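Local coordinates for ABC-type branched-chain amino acid transport systems periplasmic component-like protein (Thermomonospora curvata, PDB 4N03) that probably serves as the extracytoplasmic substrate-binding component of an ABC transporter, here holding a fatty acid, palmitic acid, at residues D169-G181 with L218-G231. Residues are numbered along the deposited sequence; the frame is centred on the assembly and turned at random.
Sequences DKLGHVYFEGDYG and LAKEKVDAILLSAG. With PLM (palmitic acid), chain B.
Val174 and Leu228 lie side by side on one face of two parallel strands, Val174 CG1 meeting Leu228 CD1 at 3.7 Å, while Leu218 brings CD1 across to Val174 CG2 and CD2 to Gly172 CA; a side chain on that glycine would collide with this leucine. On the other face Leu227 CB sits over the imidazole of His173. With CG anti to the backbone N (chi1 -165°), the His173 ring reaches past Leu227, and His173 NE2 shares a hydrogen bond of 2.8 Å with Ser229 OG, which also bonds Ser254. The backbone ladder from Gly172 to Phe176 joins the strands, whose short axes lie 18° apart. At their C-terminal ends, Ala230 CA rests over the centre of the Phe176 ring, and Tyr180 OH donates to Ala230 O at 2.9 Å while one ring face meets C2 of the palmitic acid. A leucine in place of Tyr180 would probably leave Ala230 O without this donor and the ligand without this aromatic face. At the opposite end, Lys170 NZ grips Glu221 twice, through OE1 (2.7 Å) and the backbone O, and Lys170 N binds the anti lone pair of Asp224 OD2. The Asp169 and Asp224 carboxylates stack, a water bridging them and Lys166 pairing with Asp169. Sheet neighbours separated in sequence by two helices and a strand typify the Rossmann-like α/β lobe of periplasmic-binding proteins, whose strand ends here face the ligand cleft.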
loop_
_atom_site.group_PDB
_atom_site.type_symbol
_atom_site.label_atom_id
_atom_site.label_comp_id
_atom_site.label_asym_id
_atom_site.label_seq_id
_atom_site.Cartn_x
_atom_site.Cartn_y
_atom_site.Cartn_z
ATOM N N ASP A 169 -29.504 -4.311 1.399
ATOM C CA ASP A 169 -28.967 -2.993 1.770
ATOM C C ASP A 169 -28.188 -2.381 0.617
ATOM O O ASP A 169 -27.849 -3.031 -0.378
ATOM C CB ASP A 169 -28.083 -3.097 3.011
ATOM C CG ASP A 169 -28.865 -3.204 4.310
ATOM O OD1 ASP A 169 -30.099 -3.113 4.307
ATOM O OD2 ASP A 169 -28.153 -3.347 5.346
ATOM N N LYS A 170 -27.869 -1.113 0.788
ATOM C CA LYS A 170 -27.185 -0.305 -0.192
ATOM C C LYS A 170 -25.837 0.211 0.357
ATOM O O LYS A 170 -25.746 0.793 1.472
ATOM C CB LYS A 170 -28.035 0.907 -0.564
ATOM C CG LYS A 170 -27.424 1.799 -1.653
ATOM C CD LYS A 170 -28.307 2.995 -1.951
ATOM C CE LYS A 170 -29.628 2.646 -2.589
ATOM N NZ LYS A 170 -30.410 3.908 -2.886
ATOM N N LEU A 171 -24.785 0.025 -0.424
ATOM C CA LEU A 171 -23.464 0.538 -0.132
ATOM C C LEU A 171 -23.225 1.764 -0.958
ATOM O O LEU A 171 -23.450 1.735 -2.156
ATOM C CB LEU A 171 -22.408 -0.529 -0.517
ATOM C CG LEU A 171 -22.623 -1.949 -0.000
ATOM C CD1 LEU A 171 -21.516 -2.840 -0.541
ATOM C CD2 LEU A 171 -22.624 -1.962 1.508
ATOM N N GLY A 172 -22.720 2.835 -0.341
ATOM C CA GLY A 172 -22.257 3.996 -1.077
ATOM C C GLY A 172 -20.774 4.048 -1.090
ATOM O O GLY A 172 -20.188 4.177 -0.006
ATOM N N HIS A 173 -20.145 4.023 -2.261
ATOM C CA HIS A 173 -18.690 3.972 -2.354
ATOM C C HIS A 173 -18.172 5.221 -3.013
ATOM O O HIS A 173 -18.422 5.501 -4.185
ATOM C CB HIS A 173 -18.289 2.714 -3.126
ATOM C CG HIS A 173 -16.840 2.363 -2.975
ATOM N ND1 HIS A 173 -16.381 1.110 -3.269
ATOM C CD2 HIS A 173 -15.768 3.104 -2.559
ATOM C CE1 HIS A 173 -15.076 1.090 -3.056
ATOM N NE2 HIS A 173 -14.680 2.284 -2.619
ATOM N N VAL A 174 -17.472 6.032 -2.222
ATOM C CA VAL A 174 -16.802 7.228 -2.665
ATOM C C VAL A 174 -15.409 6.828 -3.061
ATOM O O VAL A 174 -14.680 6.254 -2.210
ATOM C CB VAL A 174 -16.755 8.278 -1.524
ATOM C CG1 VAL A 174 -15.967 9.511 -1.952
ATOM C CG2 VAL A 174 -18.153 8.683 -1.067
ATOM N N TYR A 175 -14.955 7.106 -4.288
ATOM C CA TYR A 175 -13.700 6.512 -4.751
ATOM C C TYR A 175 -12.923 7.444 -5.628
ATOM O O TYR A 175 -13.514 8.103 -6.536
ATOM C CB TYR A 175 -14.021 5.151 -5.476
ATOM C CG TYR A 175 -14.747 5.306 -6.804
ATOM C CD1 TYR A 175 -16.120 5.465 -6.875
ATOM C CD2 TYR A 175 -14.019 5.359 -7.974
ATOM C CE1 TYR A 175 -16.757 5.671 -8.120
ATOM C CE2 TYR A 175 -14.667 5.553 -9.207
ATOM C CZ TYR A 175 -16.016 5.724 -9.263
ATOM O OH TYR A 175 -16.627 5.975 -10.502
ATOM N N PHE A 176 -11.597 7.432 -5.506
ATOM C CA PHE A 176 -10.730 8.112 -6.415
ATOM C C PHE A 176 -10.875 7.445 -7.792
ATOM O O PHE A 176 -10.613 6.274 -7.968
ATOM C CB PHE A 176 -9.268 8.015 -5.984
ATOM C CG PHE A 176 -8.781 8.951 -4.903
ATOM C CD1 PHE A 176 -9.530 9.947 -4.372
ATOM C CD2 PHE A 176 -7.481 8.814 -4.460
ATOM C CE1 PHE A 176 -8.996 10.807 -3.412
ATOM C CE2 PHE A 176 -6.933 9.645 -3.487
ATOM C CZ PHE A 176 -7.701 10.617 -2.967
ATOM N N GLU A 177 -11.218 8.236 -8.795
ATOM C CA GLU A 177 -11.356 7.756 -10.154
ATOM C C GLU A 177 -10.065 7.076 -10.620
ATOM O O GLU A 177 -8.938 7.502 -10.300
ATOM C CB GLU A 177 -11.760 8.937 -11.077
ATOM C CG GLU A 177 -10.738 10.065 -11.166
ATOM C CD GLU A 177 -10.956 11.126 -12.222
ATOM O OE1 GLU A 177 -12.052 11.290 -12.740
ATOM O OE2 GLU A 177 -9.967 11.815 -12.542
ATOM N N GLY A 178 -10.226 6.006 -11.403
ATOM C CA GLY A 178 -9.105 5.326 -11.993
ATOM C C GLY A 178 -8.630 4.115 -11.182
ATOM O O GLY A 178 -9.395 3.498 -10.460
ATOM N N ASP A 179 -7.362 3.789 -11.338
ATOM C CA ASP A 179 -6.795 2.515 -10.896
ATOM C C ASP A 179 -7.028 2.136 -9.469
ATOM O O ASP A 179 -7.178 0.956 -9.143
ATOM C CB ASP A 179 -5.215 2.581 -10.993
ATOM C CG ASP A 179 -4.689 2.274 -12.341
ATOM O OD1 ASP A 179 -5.483 2.049 -13.303
ATOM O OD2 ASP A 179 -3.492 2.267 -12.511
ATOM N N TYR A 180 -6.922 3.108 -8.554
ATOM C CA TYR A 180 -7.055 2.806 -7.117
ATOM C C TYR A 180 -8.546 2.664 -6.780
ATOM O O TYR A 180 -9.008 1.566 -6.460
ATOM C CB TYR A 180 -6.350 3.891 -6.278
ATOM C CG TYR A 180 -6.754 4.012 -4.835
ATOM C CD1 TYR A 180 -7.204 2.952 -4.071
ATOM C CD2 TYR A 180 -6.621 5.229 -4.188
ATOM C CE1 TYR A 180 -7.548 3.102 -2.730
ATOM C CE2 TYR A 180 -6.907 5.383 -2.844
ATOM C CZ TYR A 180 -7.373 4.342 -2.121
ATOM O OH TYR A 180 -7.677 4.466 -0.771
ATOM N N GLY A 181 -9.301 3.750 -6.836
ATOM C CA GLY A 181 -10.684 3.669 -6.424
ATOM C C GLY A 181 -11.505 2.731 -7.265
ATOM O O GLY A 181 -12.392 2.076 -6.764
ATOM N N LEU A 218 -24.877 10.701 -0.279
ATOM C CA LEU A 218 -25.019 9.460 0.461
ATOM C C LEU A 218 -26.294 9.432 1.307
ATOM O O LEU A 218 -26.990 8.418 1.392
ATOM C CB LEU A 218 -23.789 9.220 1.343
ATOM C CG LEU A 218 -22.507 8.930 0.580
ATOM C CD1 LEU A 218 -21.325 9.165 1.474
ATOM C CD2 LEU A 218 -22.490 7.506 0.069
ATOM N N ALA A 219 -26.592 10.544 1.968
ATOM C CA ALA A 219 -27.775 10.652 2.781
ATOM C C ALA A 219 -29.031 10.596 1.898
ATOM O O ALA A 219 -30.000 9.916 2.234
ATOM C CB ALA A 219 -27.724 11.932 3.581
ATOM N N LYS A 220 -29.021 11.313 0.785
ATOM C CA LYS A 220 -30.180 11.301 -0.116
ATOM C C LYS A 220 -30.497 9.907 -0.621
ATOM O O LYS A 220 -31.675 9.515 -0.771
ATOM C CB LYS A 220 -29.924 12.239 -1.282
ATOM C CG LYS A 220 -31.065 12.335 -2.267
ATOM C CD LYS A 220 -30.865 13.474 -3.257
ATOM C CE LYS A 220 -32.150 13.750 -4.034
ATOM N NZ LYS A 220 -31.987 14.964 -4.881
ATOM N N GLU A 221 -29.456 9.143 -0.895
ATOM C CA GLU A 221 -29.591 7.766 -1.321
ATOM C C GLU A 221 -29.923 6.779 -0.223
ATOM O O GLU A 221 -30.184 5.577 -0.518
ATOM C CB GLU A 221 -28.343 7.342 -2.048
ATOM C CG GLU A 221 -28.254 7.855 -3.444
ATOM C CD GLU A 221 -29.126 7.079 -4.439
ATOM O OE1 GLU A 221 -29.335 5.847 -4.348
ATOM O OE2 GLU A 221 -29.542 7.714 -5.367
ATOM N N LYS A 222 -29.903 7.215 1.019
ATOM C CA LYS A 222 -30.242 6.375 2.142
ATOM C C LYS A 222 -29.371 5.120 2.173
ATOM O O LYS A 222 -29.832 3.996 2.339
ATOM C CB LYS A 222 -31.729 6.051 2.156
ATOM C CG LYS A 222 -32.629 7.280 2.188
ATOM C CD LYS A 222 -34.109 6.888 2.223
ATOM C CE LYS A 222 -35.004 8.103 2.402
ATOM N NZ LYS A 222 -36.423 7.760 2.718
ATOM N N VAL A 223 -28.071 5.302 2.029
ATOM C CA VAL A 223 -27.180 4.151 2.060
ATOM C C VAL A 223 -27.144 3.540 3.468
ATOM O O VAL A 223 -27.439 4.204 4.465
ATOM C CB VAL A 223 -25.747 4.516 1.593
ATOM C CG1 VAL A 223 -25.770 5.105 0.196
ATOM C CG2 VAL A 223 -25.030 5.437 2.573
ATOM N N ASP A 224 -26.750 2.292 3.556
ATOM C CA ASP A 224 -26.594 1.575 4.801
ATOM C C ASP A 224 -25.160 1.470 5.271
ATOM O O ASP A 224 -24.938 1.184 6.444
ATOM C CB ASP A 224 -27.209 0.209 4.638
ATOM C CG ASP A 224 -28.671 0.313 4.261
ATOM O OD1 ASP A 224 -29.464 0.735 5.142
ATOM O OD2 ASP A 224 -29.047 -0.002 3.100
ATOM N N ALA A 225 -24.217 1.673 4.375
ATOM C CA ALA A 225 -22.809 1.657 4.722
ATOM C C ALA A 225 -22.120 2.529 3.735
ATOM O O ALA A 225 -22.562 2.690 2.595
ATOM C CB ALA A 225 -22.235 0.231 4.674
ATOM N N ILE A 226 -21.015 3.144 4.169
ATOM C CA ILE A 226 -20.237 4.085 3.368
ATOM C C ILE A 226 -18.873 3.487 3.167
ATOM O O ILE A 226 -18.189 3.190 4.154
ATOM C CB ILE A 226 -20.115 5.451 4.072
ATOM C CG1 ILE A 226 -21.507 6.074 4.301
ATOM C CG2 ILE A 226 -19.217 6.385 3.285
ATOM C CD1 ILE A 226 -21.488 7.261 5.253
ATOM N N LEU A 227 -18.410 3.355 1.949
ATOM C CA LEU A 227 -17.090 2.855 1.600
ATOM C C LEU A 227 -16.310 3.997 1.003
ATOM O O LEU A 227 -16.869 4.854 0.312
ATOM C CB LEU A 227 -17.176 1.689 0.609
ATOM C CG LEU A 227 -17.493 0.318 1.215
ATOM C CD1 LEU A 227 -18.702 0.250 2.127
ATOM C CD2 LEU A 227 -17.628 -0.689 0.078
ATOM N N LEU A 228 -15.009 4.030 1.316
ATOM C CA LEU A 228 -14.158 5.146 0.913
ATOM C C LEU A 228 -12.829 4.652 0.406
ATOM O O LEU A 228 -12.066 4.040 1.150
ATOM C CB LEU A 228 -13.933 6.113 2.061
ATOM C CG LEU A 228 -13.076 7.342 1.757
ATOM C CD1 LEU A 228 -13.697 8.237 0.689
ATOM C CD2 LEU A 228 -12.789 8.164 2.997
ATOM N N SER A 229 -12.493 5.002 -0.824
ATOM C CA SER A 229 -11.179 4.757 -1.388
ATOM C C SER A 229 -10.591 6.067 -1.809
ATOM O O SER A 229 -10.828 6.598 -2.883
ATOM C CB SER A 229 -11.262 3.768 -2.550
ATOM O OG SER A 229 -11.906 2.572 -2.156
ATOM N N ALA A 230 -9.873 6.655 -0.851
ATOM C CA ALA A 230 -9.316 8.005 -0.976
ATOM C C ALA A 230 -8.173 8.080 0.039
ATOM O O ALA A 230 -7.644 7.038 0.465
ATOM C CB ALA A 230 -10.386 9.015 -0.706
ATOM N N GLY A 231 -7.743 9.299 0.350
ATOM C CA GLY A 231 -6.652 9.503 1.277
ATOM C C GLY A 231 -7.129 10.075 2.569
ATOM O O GLY A 231 -8.318 10.228 2.859
HETATM C C1 PLM B . -3.090 4.425 -4.721
HETATM O O1 PLM B . -3.061 3.181 -4.910
HETATM O O2 PLM B . -2.922 5.284 -5.614
HETATM C C2 PLM B . -3.162 4.927 -3.297
HETATM C C3 PLM B . -1.689 4.868 -2.700
HETATM C C4 PLM B . -1.641 5.133 -1.213
HETATM C C5 PLM B . -0.252 5.140 -0.673
HETATM C C6 PLM B . -0.057 5.297 0.851
HETATM C C7 PLM B . 0.004 3.931 1.521
HETATM C C8 PLM B . 0.001 3.937 3.024
HETATM C C9 PLM B . 0.370 2.620 3.682
HETATM C CA PLM B . -0.818 1.674 3.974
HETATM C CB PLM B . -0.229 0.258 4.359
HETATM C CC PLM B . -0.859 -0.872 3.492
HETATM C CD PLM B . -0.022 -2.130 3.399
HETATM C CE PLM B . -0.568 -3.259 2.535
HETATM C CF PLM B . 0.574 -4.146 2.017
HETATM C CG PLM B . 1.009 -5.244 2.972
HETATM O O HOH W 1 -31.657 -1.023 5.692
#